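Local coordinates for deoxyribodipyrimidine photo-lyase (Oryza sativa Japonica Group, PDB 3UMV), which repairs UV-damaged DNA by splitting cyclobutane pyrimidine dimers back into single pyrimidines in a light-driven reaction that depends on a bound FAD, at residues 271-275 / 392-396; 359-363 / 404-410; 375-381 / 398-403. All coordinates share one frame; numbering follows the deposited sequence.

Contact 1 (271-275 / 392-396). With FAD (flavin-adenine dinucleotide), chain I; URE (urea), chain J.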
# COMPACT_ATOMS: atom_id res chain seq x y z
N ASP A 271 4.85 -13.89 -18.24
CA ASP A 271 5.55 -12.65 -18.56
C ASP A 271 5.87 -11.75 -17.35
O ASP A 271 6.73 -10.88 -17.45
CB ASP A 271 4.77 -11.85 -19.61
CG ASP A 271 4.85 -12.49 -21.00
OD1 ASP A 271 4.00 -12.16 -21.86
OD2 ASP A 271 5.76 -13.32 -21.23
N ARG A 272 5.21 -11.99 -16.22
CA ARG A 272 5.37 -11.10 -15.07
C ARG A 272 6.81 -11.04 -14.53
O ARG A 272 7.19 -10.07 -13.89
CB ARG A 272 4.42 -11.50 -13.94
CG ARG A 272 4.75 -12.82 -13.30
CD ARG A 272 3.79 -13.09 -12.15
NE ARG A 272 4.28 -14.15 -11.28
CZ ARG A 272 5.04 -13.95 -10.21
NH1 ARG A 272 5.38 -12.72 -9.85
NH2 ARG A 272 5.45 -14.99 -9.49
N ASN A 273 7.60 -12.07 -14.80
CA ASN A 273 8.99 -12.06 -14.36
C ASN A 273 9.97 -11.48 -15.37
O ASN A 273 11.19 -11.52 -15.16
CB ASN A 273 9.42 -13.46 -13.92
CG ASN A 273 8.69 -13.93 -12.68
OD1 ASN A 273 8.69 -13.25 -11.65
ND2 ASN A 273 8.04 -15.09 -12.77
N ASP A 274 9.45 -10.94 -16.47
CA ASP A 274 10.29 -10.45 -17.57
C ASP A 274 10.29 -8.91 -17.64
O ASP A 274 9.33 -8.31 -18.11
CB ASP A 274 9.77 -11.03 -18.89
CG ASP A 274 10.67 -10.71 -20.06
OD1 ASP A 274 11.56 -9.84 -19.94
OD2 ASP A 274 10.47 -11.33 -21.13
N PRO A 275 11.38 -8.27 -17.17
CA PRO A 275 11.37 -6.81 -17.11
C PRO A 275 11.32 -6.11 -18.47
O PRO A 275 11.09 -4.90 -18.52
CB PRO A 275 12.67 -6.48 -16.38
CG PRO A 275 12.93 -7.71 -15.56
CD PRO A 275 12.52 -8.85 -16.44
N HIS A 392 10.28 -2.53 -12.00
CA HIS A 392 9.69 -3.81 -12.34
C HIS A 392 9.82 -4.81 -11.19
O HIS A 392 10.89 -4.94 -10.58
CB HIS A 392 10.34 -4.38 -13.60
CG HIS A 392 9.73 -5.67 -14.03
ND1 HIS A 392 8.72 -5.74 -14.97
CD2 HIS A 392 9.96 -6.95 -13.63
CE1 HIS A 392 8.36 -7.00 -15.13
NE2 HIS A 392 9.10 -7.75 -14.34
N GLY A 393 8.73 -5.52 -10.91
CA GLY A 393 8.66 -6.39 -9.75
C GLY A 393 9.79 -7.40 -9.64
O GLY A 393 10.31 -7.67 -8.55
N PHE A 394 10.18 -7.98 -10.77
CA PHE A 394 11.29 -8.93 -10.73
C PHE A 394 12.58 -8.18 -10.39
O PHE A 394 13.38 -8.64 -9.59
CB PHE A 394 11.44 -9.68 -12.05
CG PHE A 394 12.53 -10.71 -12.01
CD1 PHE A 394 12.26 -12.00 -11.60
CD2 PHE A 394 13.83 -10.37 -12.33
CE1 PHE A 394 13.26 -12.95 -11.55
CE2 PHE A 394 14.84 -11.32 -12.28
CZ PHE A 394 14.55 -12.61 -11.89
N MET A 395 12.77 -7.00 -10.98
CA MET A 395 13.98 -6.22 -10.71
C MET A 395 14.07 -5.74 -9.24
O MET A 395 15.18 -5.56 -8.75
CB MET A 395 14.15 -5.04 -11.69
CG MET A 395 14.56 -5.44 -13.12
SD MET A 395 15.78 -6.75 -13.21
CE MET A 395 17.15 -5.99 -12.35
N ARG A 396 12.94 -5.56 -8.55
CA ARG A 396 13.00 -5.17 -7.13
C ARG A 396 13.76 -6.18 -6.26
O ARG A 396 14.52 -5.79 -5.35
CB ARG A 396 11.60 -4.91 -6.55
CG ARG A 396 10.90 -3.73 -7.19
CD ARG A 396 9.68 -3.30 -6.39
NE ARG A 396 8.72 -2.60 -7.24
CZ ARG A 396 7.83 -1.73 -6.79
NH1 ARG A 396 7.80 -1.41 -5.51
NH2 ARG A 396 6.98 -1.15 -7.63
PA FAD I . 1.50 -7.29 -10.37
O1A FAD I . 2.47 -8.38 -10.73
O2A FAD I . 0.48 -6.98 -11.44
O5B FAD I . 0.79 -7.69 -9.00
C5B FAD I . -0.54 -7.32 -8.70
C4B FAD I . -0.67 -6.98 -7.22
O4B FAD I . -0.29 -8.06 -6.38
C3B FAD I . 0.25 -5.84 -6.82
O3B FAD I . -0.31 -4.59 -7.11
C2B FAD I . 0.36 -6.07 -5.34
O2B FAD I . -0.82 -5.63 -4.70
C1B FAD I . 0.39 -7.57 -5.25
N9A FAD I . 1.78 -8.07 -5.22
C8A FAD I . 2.54 -8.49 -6.27
N7A FAD I . 3.74 -8.87 -5.78
C5A FAD I . 3.75 -8.69 -4.43
C6A FAD I . 4.69 -8.92 -3.41
N6A FAD I . 5.86 -9.50 -3.65
N1A FAD I . 4.37 -8.63 -2.11
C2A FAD I . 3.12 -8.13 -1.80
N3A FAD I . 2.20 -7.91 -2.80
C4A FAD I . 2.51 -8.20 -4.08
N1 FAD I . 4.91 -3.56 -3.40
C2 FAD I . 4.21 -2.43 -3.09
O2 FAD I . 2.99 -2.45 -3.26
N3 FAD I . 4.86 -1.32 -2.58
C4 FAD I . 6.23 -1.33 -2.40
O4 FAD I . 6.80 -0.33 -1.95
C4X FAD I . 6.93 -2.49 -2.70
N5 FAD I . 8.29 -2.56 -2.55
C5X FAD I . 8.97 -3.73 -2.84
C6 FAD I . 10.36 -3.80 -2.65
C7 FAD I . 11.05 -4.98 -2.95
C7M FAD I . 12.54 -5.03 -2.73
C8 FAD I . 10.34 -6.08 -3.45
C8M FAD I . 11.02 -7.37 -3.79
C9 FAD I . 8.97 -5.99 -3.64
C9A FAD I . 8.29 -4.83 -3.34
N10 FAD I . 6.93 -4.75 -3.54
C10 FAD I . 6.27 -3.59 -3.21
C1' FAD I . 6.13 -5.92 -4.08
C2' FAD I . 5.99 -5.93 -5.64
O2' FAD I . 7.22 -5.74 -6.34
C3' FAD I . 4.98 -4.91 -6.19
O3' FAD I . 3.77 -5.05 -5.49
C4' FAD I . 4.69 -5.09 -7.68
O4' FAD I . 5.89 -4.95 -8.41
C5' FAD I . 3.66 -4.03 -8.09
O5' FAD I . 3.49 -3.89 -9.48
P FAD I . 2.12 -4.39 -10.15
O1P FAD I . 0.92 -3.82 -9.42
O2P FAD I . 2.13 -4.03 -11.62
O3P FAD I . 2.35 -5.97 -9.94
C URE J . 7.01 -1.64 -14.61
O URE J . 8.06 -1.15 -14.18
N1 URE J . 7.02 -2.38 -15.69
N2 URE J . 5.87 -1.28 -14.08
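The imidazole of H392 takes P275 over one face and the carbonyl oxygen of R272 at its edge. P275 CA stands 3.5 Å from the ring centroid, a CH-pi contact placed squarely over the centre of the ring, while P275 CG reaches H392 CD2 at 3.6 Å. At the edge, H392 NE2 gives a weak, bent hydrogen bond to R272 O (3.0 Å, 128° at the hydrogen). A urea molecule also lies near the ring plane, with its N1 3.8 Å from H392 ND1. With CG anti to the backbone N (chi1 -178°), H392 leans its ring onto the loop, and the backbone N of the same residue is held by E384. The ring of F394 meets N273 obliquely: its CG lies 3.5 Å from N273 O, and the amide of N273 is turned 71° from the ring plane.

This is a beta turn packed against the N-terminal part of a helix in the FAD-binding part of a class II photolyase. The type I turn from D271 to D274 is closed by a bond from D274 N to D271 O, and H392 leads into helix 393-405. The cofactor lies along that end of the helix. G393 CA comes to 3.4 Å from FAD O4', where a side chain would collide with the ribityl hydroxyl. R396 puts NH1 3.1 Å from C4X of the flavin, and its NH2 forms a salt bridge with D427. P275 CG also packs on M395 CG, and Y475 of helix 472-489 touches both P275 and M395.

Contact 2 (359-363 / 404-410). With EDO (1,2-ethanediol), chain F.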
# COMPACT_ATOMS: atom_id res chain seq x y z
N ARG A 359 33.07 -7.64 1.71
CA ARG A 359 32.22 -7.48 0.54
C ARG A 359 33.12 -7.13 -0.65
O ARG A 359 34.14 -6.46 -0.47
CB ARG A 359 31.19 -6.37 0.77
CG ARG A 359 29.94 -6.76 1.57
CD ARG A 359 30.19 -7.06 3.06
NE ARG A 359 28.90 -7.31 3.72
CZ ARG A 359 28.64 -8.30 4.57
NH1 ARG A 359 29.57 -9.15 4.94
NH2 ARG A 359 27.41 -8.43 5.06
N GLU A 360 32.76 -7.59 -1.84
CA GLU A 360 33.57 -7.34 -3.03
C GLU A 360 33.52 -5.86 -3.43
O GLU A 360 34.51 -5.30 -3.92
CB GLU A 360 33.10 -8.23 -4.18
CG GLU A 360 31.62 -8.06 -4.52
CD GLU A 360 31.16 -8.96 -5.66
OE1 GLU A 360 31.92 -9.89 -6.03
OE2 GLU A 360 30.04 -8.74 -6.18
N HIS A 361 32.37 -5.25 -3.23
CA HIS A 361 32.20 -3.81 -3.44
C HIS A 361 31.47 -3.21 -2.25
O HIS A 361 30.66 -3.87 -1.61
CB HIS A 361 31.39 -3.53 -4.70
CG HIS A 361 31.96 -4.12 -5.94
ND1 HIS A 361 32.85 -3.43 -6.74
CD2 HIS A 361 31.78 -5.32 -6.53
CE1 HIS A 361 33.20 -4.20 -7.76
NE2 HIS A 361 32.56 -5.35 -7.65
N ILE A 362 31.77 -1.95 -1.95
CA ILE A 362 31.02 -1.19 -0.96
C ILE A 362 30.62 0.13 -1.62
O ILE A 362 31.48 0.88 -2.08
CB ILE A 362 31.87 -0.92 0.32
CG1 ILE A 362 32.18 -2.22 1.07
CG2 ILE A 362 31.14 -0.00 1.27
CD1 ILE A 362 30.97 -2.81 1.80
N TYR A 363 29.32 0.38 -1.73
CA TYR A 363 28.81 1.66 -2.22
C TYR A 363 28.13 2.42 -1.11
O TYR A 363 27.50 1.82 -0.24
CB TYR A 363 27.82 1.47 -3.38
CG TYR A 363 28.49 0.94 -4.62
CD1 TYR A 363 28.25 -0.35 -5.07
CD2 TYR A 363 29.41 1.72 -5.30
CE1 TYR A 363 28.89 -0.84 -6.19
CE2 TYR A 363 30.06 1.24 -6.41
CZ TYR A 363 29.80 -0.03 -6.86
OH TYR A 363 30.46 -0.49 -7.98
N LEU A 404 22.35 -5.52 -0.32
CA LEU A 404 22.95 -6.40 0.68
C LEU A 404 24.40 -6.75 0.33
O LEU A 404 25.31 -6.74 1.18
CB LEU A 404 22.14 -7.69 0.82
CG LEU A 404 22.76 -8.78 1.69
CD1 LEU A 404 22.94 -8.28 3.13
CD2 LEU A 404 21.90 -10.04 1.65
N GLU A 405 24.62 -7.04 -0.95
CA GLU A 405 25.95 -7.48 -1.39
C GLU A 405 26.99 -6.36 -1.38
O GLU A 405 28.18 -6.63 -1.29
CB GLU A 405 25.84 -8.04 -2.80
CG GLU A 405 27.02 -8.89 -3.22
CD GLU A 405 26.78 -9.58 -4.55
OE1 GLU A 405 27.62 -10.40 -4.94
OE2 GLU A 405 25.74 -9.31 -5.19
N TRP A 406 26.55 -5.11 -1.48
CA TRP A 406 27.47 -4.00 -1.63
C TRP A 406 27.41 -3.01 -0.47
O TRP A 406 27.75 -1.85 -0.62
CB TRP A 406 27.17 -3.23 -2.93
CG TRP A 406 27.24 -4.07 -4.16
CD1 TRP A 406 27.99 -5.20 -4.35
CD2 TRP A 406 26.52 -3.87 -5.37
NE1 TRP A 406 27.78 -5.70 -5.62
CE2 TRP A 406 26.87 -4.90 -6.26
CE3 TRP A 406 25.59 -2.91 -5.79
CZ2 TRP A 406 26.33 -4.99 -7.54
CZ3 TRP A 406 25.06 -3.00 -7.07
CH2 TRP A 406 25.43 -4.04 -7.92
N THR A 407 26.94 -3.46 0.69
CA THR A 407 27.01 -2.59 1.86
C THR A 407 27.64 -3.31 3.03
O THR A 407 27.81 -4.53 3.01
CB THR A 407 25.63 -1.99 2.23
OG1 THR A 407 24.70 -3.04 2.49
CG2 THR A 407 25.11 -1.11 1.10
N SER A 408 28.00 -2.54 4.06
CA SER A 408 28.80 -3.07 5.16
C SER A 408 28.11 -4.18 5.98
O SER A 408 28.78 -5.05 6.53
CB SER A 408 29.28 -1.94 6.08
OG SER A 408 28.18 -1.26 6.66
N GLY A 409 26.78 -4.14 6.06
CA GLY A 409 26.04 -5.18 6.75
C GLY A 409 24.56 -5.10 6.42
O GLY A 409 24.11 -4.12 5.82
N PRO A 410 23.81 -6.14 6.79
CA PRO A 410 22.38 -6.26 6.45
C PRO A 410 21.52 -5.15 7.02
O PRO A 410 20.58 -4.74 6.34
CB PRO A 410 21.98 -7.62 7.06
CG PRO A 410 23.03 -7.92 8.07
CD PRO A 410 24.30 -7.32 7.52
C1 EDO F . 29.47 -12.49 -2.86
O1 EDO F . 29.46 -11.12 -2.97
C2 EDO F . 28.42 -13.13 -2.28
O2 EDO F . 28.40 -14.50 -2.24
O HOH W 1 25.76 -6.24 3.76
O HOH W 2 30.21 -8.87 -1.73
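R359 meets the T407 carbonyl in the close-packed part of this contact. Its chain bends at chi2 (69°) and runs over the end of helix 393-405, where R359 NE donates to T407 O at 3.1 Å, nearly in line with the carbonyl. NH1 donates to the backbone carbonyls of D357 and H354, S408 O lies over one guanidinium face, and a water accepting from R359 NH2 donates to both L404 O and T407 O. Replacing this arginine with alanine is likely to leave T407 O without its side-chain donor and the bridging water less firmly held. H361 packs on the five-membered and Y363 on the six-membered ring of W406, both offset edge-to-face with centroids 5.5 Å apart. Y363 N bonds to W406 O at 2.9 Å and 165°, tying the loop to the helix end.

The solvent side is looser. There E360 OE2 lies 3.2 Å from E405 OE1, a like-charge pair probably eased by Y460 OH and ethanediol O1, which bond to OE1, and by K402, salt-bridged to E405 OE2. A second water links E360 N to E405 O. H361 and Y363 form an aromatic cluster with W406, a predicted electron-transfer tryptophan of the photolyase.

Contact 3 (375-381 / 398-403)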
# COMPACT_ATOMS: atom_id res chain seq x y z
N ASP A 375 27.59 -2.13 -12.00
CA ASP A 375 26.58 -3.06 -12.54
C ASP A 375 25.51 -2.32 -13.34
O ASP A 375 24.66 -1.64 -12.76
CB ASP A 375 25.95 -3.82 -11.37
CG ASP A 375 24.89 -4.84 -11.80
OD1 ASP A 375 24.56 -5.74 -10.99
OD2 ASP A 375 24.40 -4.77 -12.94
N PRO A 376 25.54 -2.42 -14.68
CA PRO A 376 24.60 -1.63 -15.47
C PRO A 376 23.16 -2.11 -15.34
O PRO A 376 22.25 -1.31 -15.52
CB PRO A 376 25.09 -1.82 -16.91
CG PRO A 376 25.80 -3.12 -16.88
CD PRO A 376 26.45 -3.20 -15.54
N LEU A 377 22.97 -3.38 -15.04
CA LEU A 377 21.64 -3.92 -14.79
C LEU A 377 21.06 -3.32 -13.49
O LEU A 377 19.92 -2.88 -13.47
CB LEU A 377 21.67 -5.45 -14.72
CG LEU A 377 20.32 -6.10 -14.40
CD1 LEU A 377 19.23 -5.65 -15.39
CD2 LEU A 377 20.46 -7.60 -14.37
N TRP A 378 21.88 -3.25 -12.45
CA TRP A 378 21.44 -2.65 -11.20
C TRP A 378 21.16 -1.17 -11.39
O TRP A 378 20.12 -0.66 -10.98
CB TRP A 378 22.46 -2.86 -10.08
CG TRP A 378 21.86 -2.48 -8.76
CD1 TRP A 378 21.19 -3.31 -7.90
CD2 TRP A 378 21.77 -1.16 -8.19
NE1 TRP A 378 20.73 -2.61 -6.83
CE2 TRP A 378 21.07 -1.28 -6.96
CE3 TRP A 378 22.24 0.11 -8.58
CZ2 TRP A 378 20.80 -0.19 -6.14
CZ3 TRP A 378 21.99 1.19 -7.75
CH2 TRP A 378 21.28 1.03 -6.53
N ASN A 379 22.08 -0.47 -12.05
CA ASN A 379 21.87 0.93 -12.33
C ASN A 379 20.55 1.18 -13.05
O ASN A 379 19.86 2.14 -12.72
CB ASN A 379 23.02 1.50 -13.19
CG ASN A 379 24.34 1.57 -12.46
OD1 ASN A 379 25.39 1.71 -13.09
ND2 ASN A 379 24.32 1.47 -11.14
N ALA A 380 20.22 0.33 -14.01
CA ALA A 380 18.97 0.45 -14.77
C ALA A 380 17.75 0.31 -13.85
O ALA A 380 16.80 1.07 -13.97
CB ALA A 380 18.91 -0.59 -15.93
N SER A 381 17.80 -0.65 -12.94
CA SER A 381 16.68 -0.86 -12.02
C SER A 381 16.51 0.35 -11.11
O SER A 381 15.39 0.80 -10.88
CB SER A 381 16.85 -2.16 -11.23
OG SER A 381 17.90 -2.10 -10.28
N TYR A 398 16.21 -8.34 -7.35
CA TYR A 398 17.61 -8.20 -7.73
C TYR A 398 18.22 -6.95 -7.09
O TYR A 398 19.26 -7.00 -6.46
CB TYR A 398 17.72 -8.11 -9.25
CG TYR A 398 19.13 -7.99 -9.78
CD1 TYR A 398 19.69 -6.74 -10.04
CD2 TYR A 398 19.90 -9.12 -10.00
CE1 TYR A 398 21.01 -6.64 -10.53
CE2 TYR A 398 21.19 -9.03 -10.48
CZ TYR A 398 21.74 -7.80 -10.73
OH TYR A 398 23.03 -7.75 -11.21
N TRP A 399 17.51 -5.84 -7.24
CA TRP A 399 17.93 -4.52 -6.76
C TRP A 399 18.24 -4.54 -5.27
O TRP A 399 19.31 -4.10 -4.83
CB TRP A 399 16.83 -3.52 -7.07
CG TRP A 399 16.97 -2.17 -6.48
CD1 TRP A 399 17.70 -1.13 -6.98
CD2 TRP A 399 16.31 -1.68 -5.31
NE1 TRP A 399 17.55 -0.02 -6.17
CE2 TRP A 399 16.71 -0.34 -5.13
CE3 TRP A 399 15.43 -2.25 -4.39
CZ2 TRP A 399 16.26 0.43 -4.07
CZ3 TRP A 399 14.99 -1.48 -3.33
CH2 TRP A 399 15.40 -0.16 -3.18
N ALA A 400 17.34 -5.08 -4.47
CA ALA A 400 17.55 -5.07 -3.03
C ALA A 400 18.65 -6.04 -2.60
O ALA A 400 19.38 -5.78 -1.64
CB ALA A 400 16.23 -5.35 -2.28
N LYS A 401 18.74 -7.18 -3.28
CA LYS A 401 19.79 -8.14 -2.97
C LYS A 401 21.20 -7.62 -3.26
O LYS A 401 22.15 -7.93 -2.52
CB LYS A 401 19.54 -9.46 -3.68
CG LYS A 401 18.36 -10.20 -3.08
CD LYS A 401 18.23 -11.60 -3.65
CE LYS A 401 17.01 -12.31 -3.02
NZ LYS A 401 17.26 -12.67 -1.60
N LYS A 402 21.35 -6.83 -4.32
CA LYS A 402 22.65 -6.21 -4.57
C LYS A 402 23.02 -5.20 -3.48
O LYS A 402 24.19 -5.02 -3.14
CB LYS A 402 22.69 -5.53 -5.94
CG LYS A 402 22.61 -6.48 -7.11
CD LYS A 402 23.80 -7.43 -7.12
CE LYS A 402 23.33 -8.87 -7.14
NZ LYS A 402 24.42 -9.84 -7.48
N ILE A 403 22.02 -4.54 -2.90
CA ILE A 403 22.30 -3.60 -1.83
C ILE A 403 22.89 -4.34 -0.63
O ILE A 403 23.86 -3.88 -0.02
CB ILE A 403 21.05 -2.80 -1.45
CG1 ILE A 403 20.57 -1.99 -2.64
CG2 ILE A 403 21.34 -1.87 -0.28
CD1 ILE A 403 19.29 -1.22 -2.39
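Helices 376-388 and 393-405 meet here with their local axes 9.8 Å apart and a crossing angle of -118°, W378 and W399 being the residues whose CA atoms lie nearest. W378 is a knob set into a hole formed by Y398, W399, K402 and I403; with CG anti to the backbone N (chi1 -169°), it swings its indole across to helix 393-405. The indole NE1 points straight at the backbone, donating to W399 O at 2.9 Å and 167°; the acceptor lies exactly in the indole plane and uses a carbonyl lone pair, which fixes the rotation of the ring. The indoles of W378 and W399 are almost parallel but slid apart and barely overlap, so their closest meeting is at the rims, W378 CZ2 lying 3.3 Å from W399 NE1. K402 CB packs obliquely, 3.3 Å from W378 CD1.

D375, at the N-cap of helix 376-388, makes a second link. Its OD1 accepts a short bond from Y398 OH (2.5 Å) on the syn lone pair, with carboxylate and ring nearly perpendicular, while OD2 caps helix 376-388 by accepting from W378 N at 3.0 Å. One carboxylate therefore serves both the N-cap and the neighbouring helix. L377 CD2 lies over one face of the Y398 ring, and K402 CG over the opposite face.

W378 and W399 are predicted electron-transfer tryptophans, and W399 lies about 4 Å from FAD, between nearest atoms. W399 NE1 is held by Q382. The helix pair is flanked by helix 410-424 at W399 and I403, and by helices 463-469 and 472-489 at L377.

Overall arrangement
All three contacts use helix 393-405: contact 1 its start, contact 3 its middle and contact 2 its end. Along the chain, 271-275 comes first, then 359-363 and 375-381, and last 392-396, 398-403 and 404-410, on or at the ends of that helix; contact 3 is nested within the loop closed by contact 2, while contact 1 crosses both. The centres of contacts 1 and 3 lie 13 Å apart, those of 3 and 2 12 Å, and those of 1 and 2 23 Å. M395 packs on L377 and S381, and W406 on D375 and W378. W399, then W378 of helix 376-388, then W406 step outward from the FAD, consistent with their predicted role as electron-transfer tryptophans.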